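Local coordinates for XisI protein-like (Anabaena variabilis, PDB 2NLV), which is an XisI-like protein of unproven function, probably related to the XisI factor that acts with XisF and XisH in site-specific recombination of cyanobacterial nitrogen-fixation genes, at residues A[44-49]-A[55-60]. Numbering follows the deposited sequence. Where two conformers were deposited one is given.
Sequences WMNVGW and IYRCVI
M45, a selenomethionine, lays its terminal methyl over the centre of the Y56 ring, CE standing 3.5 Å from the ring centroid and 14° off the normal. The chain bends at chi3 (70°) to bring CE there, while SE sits obliquely in a Met-aromatic contact; the unbranched, flexible chain of a methionine can curl its methyl onto a ring. V47 adds CG2, 3.9 Å from Y56 CD1, and C58 CB packs against M45 CG. On the other face of the sheet, the wide indole of W44 receives V59, whose branched CB lies over the six-membered ring, with V59 CG1 3.6 Å from W44 CZ3. In the conformer described, R57 NH1 makes a weak, doubtful bond to N46 OD1, bent to 121° at the hydrogen; N46 ND2 turns instead to D23.

The antiparallel ladder between strands 41-47 and 53-65 fixes these partners. N46 and R57 exchange two backbone bonds, as do G48 and I55. Opposite W44 the strand carries a classic beta bulge at V59 and I60: W44 O accepts from V59 N at 2.8 Å and W44 N donates to I60 O at 3.0 Å.

Helix 2-21 packs on W44 and I60, whereas M45, Y56 and C58 meet the second subunit; Y56 OH is hydrogen-bonded to ND1 of H61 of that subunit. A leucine in place of Y56 would probably leave that histidine without its hydroxyl partner and the M45 methyl without a flat surface to rest on. Tyrosine suits both tasks, coupling apolar packing within the hairpin to a polar bond across the dimer interface.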
loop_
_atom_site.group_PDB
_atom_site.type_symbol
_atom_site.label_atom_id
_atom_site.label_comp_id
_atom_site.label_asym_id
_atom_site.label_seq_id
_atom_site.Cartn_x
_atom_site.Cartn_y
_atom_site.Cartn_z
ATOM N N TRP A 44 -1.702 -0.460 -6.561
ATOM C CA TRP A 44 -1.330 0.618 -7.453
ATOM C C TRP A 44 -1.761 1.912 -6.807
ATOM O O TRP A 44 -2.927 2.113 -6.532
ATOM C CB TRP A 44 -1.966 0.469 -8.793
ATOM C CG TRP A 44 -1.865 1.788 -9.616
ATOM C CD1 TRP A 44 -0.907 2.777 -9.501
ATOM C CD2 TRP A 44 -2.767 2.225 -10.578
ATOM N NE1 TRP A 44 -1.192 3.815 -10.358
ATOM C CE2 TRP A 44 -2.329 3.479 -11.050
ATOM C CE3 TRP A 44 -3.889 1.672 -11.117
ATOM C CZ2 TRP A 44 -3.028 4.198 -12.032
ATOM C CZ3 TRP A 44 -4.589 2.416 -12.123
ATOM C CH2 TRP A 44 -4.169 3.625 -12.528
HETATM N N MSE A 45 -0.797 2.749 -6.498
HETATM C CA MSE A 45 -1.034 4.094 -5.918
HETATM C C MSE A 45 -0.561 5.232 -6.783
HETATM O O MSE A 45 0.338 5.085 -7.649
HETATM C CB MSE A 45 -0.342 4.291 -4.564
HETATM C CG MSE A 45 -0.799 3.389 -3.442
HETATM SE SE MSE A 45 -0.205 4.104 -1.772
HETATM C CE MSE A 45 -1.386 5.643 -1.732
ATOM N N ASN A 46 -1.145 6.390 -6.607
ATOM C CA ASN A 46 -0.590 7.625 -7.152
ATOM C C ASN A 46 -0.131 8.462 -5.977
ATOM O O ASN A 46 -0.860 8.616 -5.015
ATOM C CB ASN A 46 -1.631 8.445 -7.919
ATOM C CG ASN A 46 -2.117 7.778 -9.168
ATOM O OD1 ASN A 46 -3.322 7.826 -9.465
ATOM N ND2 ASN A 46 -1.209 7.188 -9.902
ATOM N N VAL A 47 1.100 8.955 -6.024
ATOM C CA VAL A 47 1.708 9.671 -4.933
ATOM C C VAL A 47 2.452 10.901 -5.442
ATOM O O VAL A 47 3.363 10.786 -6.253
ATOM C CB VAL A 47 2.697 8.797 -4.129
ATOM C CG1 VAL A 47 3.355 9.582 -3.001
ATOM C CG2 VAL A 47 2.003 7.539 -3.539
ATOM N N GLY A 48 2.056 12.103 -5.006
ATOM C CA GLY A 48 2.768 13.302 -5.402
ATOM C C GLY A 48 2.025 14.552 -5.053
ATOM O O GLY A 48 1.356 14.610 -4.036
ATOM N N TRP A 49 2.117 15.570 -5.902
ATOM C CA TRP A 49 1.596 16.890 -5.685
ATOM C C TRP A 49 1.008 17.407 -6.982
ATOM O O TRP A 49 1.563 17.201 -8.072
ATOM C CB TRP A 49 2.682 17.822 -5.144
ATOM C CG TRP A 49 3.112 17.417 -3.826
ATOM C CD1 TRP A 49 4.090 16.488 -3.528
ATOM C CD2 TRP A 49 2.545 17.811 -2.592
ATOM N NE1 TRP A 49 4.158 16.307 -2.198
ATOM C CE2 TRP A 49 3.223 17.076 -1.576
ATOM C CE3 TRP A 49 1.560 18.719 -2.224
ATOM C CZ2 TRP A 49 2.953 17.248 -0.242
ATOM C CZ3 TRP A 49 1.278 18.866 -0.902
ATOM C CH2 TRP A 49 1.983 18.122 0.083
ATOM N N ILE A 55 -1.468 14.537 -3.516
ATOM C CA ILE A 55 -2.049 13.339 -4.157
ATOM C C ILE A 55 -1.475 12.130 -3.447
ATOM O O ILE A 55 -0.287 11.903 -3.393
ATOM C CB ILE A 55 -1.756 13.282 -5.662
ATOM C CG1 ILE A 55 -2.239 14.552 -6.399
ATOM C CG2 ILE A 55 -2.381 12.048 -6.284
ATOM C CD1 ILE A 55 -3.691 14.880 -6.236
ATOM N N TYR A 56 -2.371 11.387 -2.835
ATOM C CA TYR A 56 -1.986 10.180 -2.133
ATOM C C TYR A 56 -3.186 9.260 -2.142
ATOM O O TYR A 56 -4.078 9.354 -1.288
ATOM C CB TYR A 56 -1.497 10.508 -0.669
ATOM C CG TYR A 56 -0.952 9.301 0.009
ATOM C CD1 TYR A 56 0.350 8.867 -0.207
ATOM C CD2 TYR A 56 -1.727 8.575 0.897
ATOM C CE1 TYR A 56 0.792 7.699 0.327
ATOM C CE2 TYR A 56 -1.254 7.385 1.436
ATOM C CZ TYR A 56 -0.021 6.950 1.148
ATOM O OH TYR A 56 0.409 5.747 1.651
ATOM N N ARG A 57 -3.197 8.307 -3.057
ATOM C CA ARG A 57 -4.383 7.507 -3.225
ATOM C C ARG A 57 -4.049 6.179 -3.802
ATOM O O ARG A 57 -3.178 6.050 -4.627
ATOM C CB ARG A 57 -5.376 8.226 -4.111
ATOM C CG ARG A 57 -4.828 8.578 -5.428
ATOM C CD ARG A 57 -5.708 9.592 -6.125
ATOM N NE ARG A 57 -6.948 8.988 -6.601
ATOM C CZ ARG A 57 -7.131 8.447 -7.814
ATOM N NH1 ARG A 57 -6.152 8.368 -8.716
ATOM N NH2 ARG A 57 -8.315 7.940 -8.126
ATOM N N CYS A 58 -4.762 5.200 -3.323
ATOM C CA CYS A 58 -4.668 3.870 -3.820
ATOM C C CYS A 58 -5.790 3.636 -4.809
ATOM O O CYS A 58 -6.943 3.725 -4.436
ATOM C CB CYS A 58 -4.712 2.868 -2.689
ATOM S SG CYS A 58 -4.569 1.158 -3.370
ATOM N N VAL A 59 -5.427 3.369 -6.059
ATOM C CA VAL A 59 -6.410 3.170 -7.104
ATOM C C VAL A 59 -7.007 1.759 -7.070
ATOM O O VAL A 59 -8.176 1.597 -7.157
ATOM C CB VAL A 59 -5.852 3.484 -8.481
ATOM C CG1 VAL A 59 -6.981 3.365 -9.535
ATOM C CG2 VAL A 59 -5.176 4.893 -8.467
ATOM N N ILE A 60 -6.163 0.743 -6.959
ATOM C CA ILE A 60 -6.608 -0.634 -6.711
ATOM C C ILE A 60 -5.677 -1.304 -5.731
ATOM O O ILE A 60 -4.475 -1.062 -5.701
ATOM C CB ILE A 60 -6.647 -1.512 -7.967
ATOM C CG1 ILE A 60 -7.545 -0.906 -9.035
ATOM C CG2 ILE A 60 -7.131 -2.944 -7.590
ATOM C CD1 ILE A 60 -7.581 -1.690 -10.312
#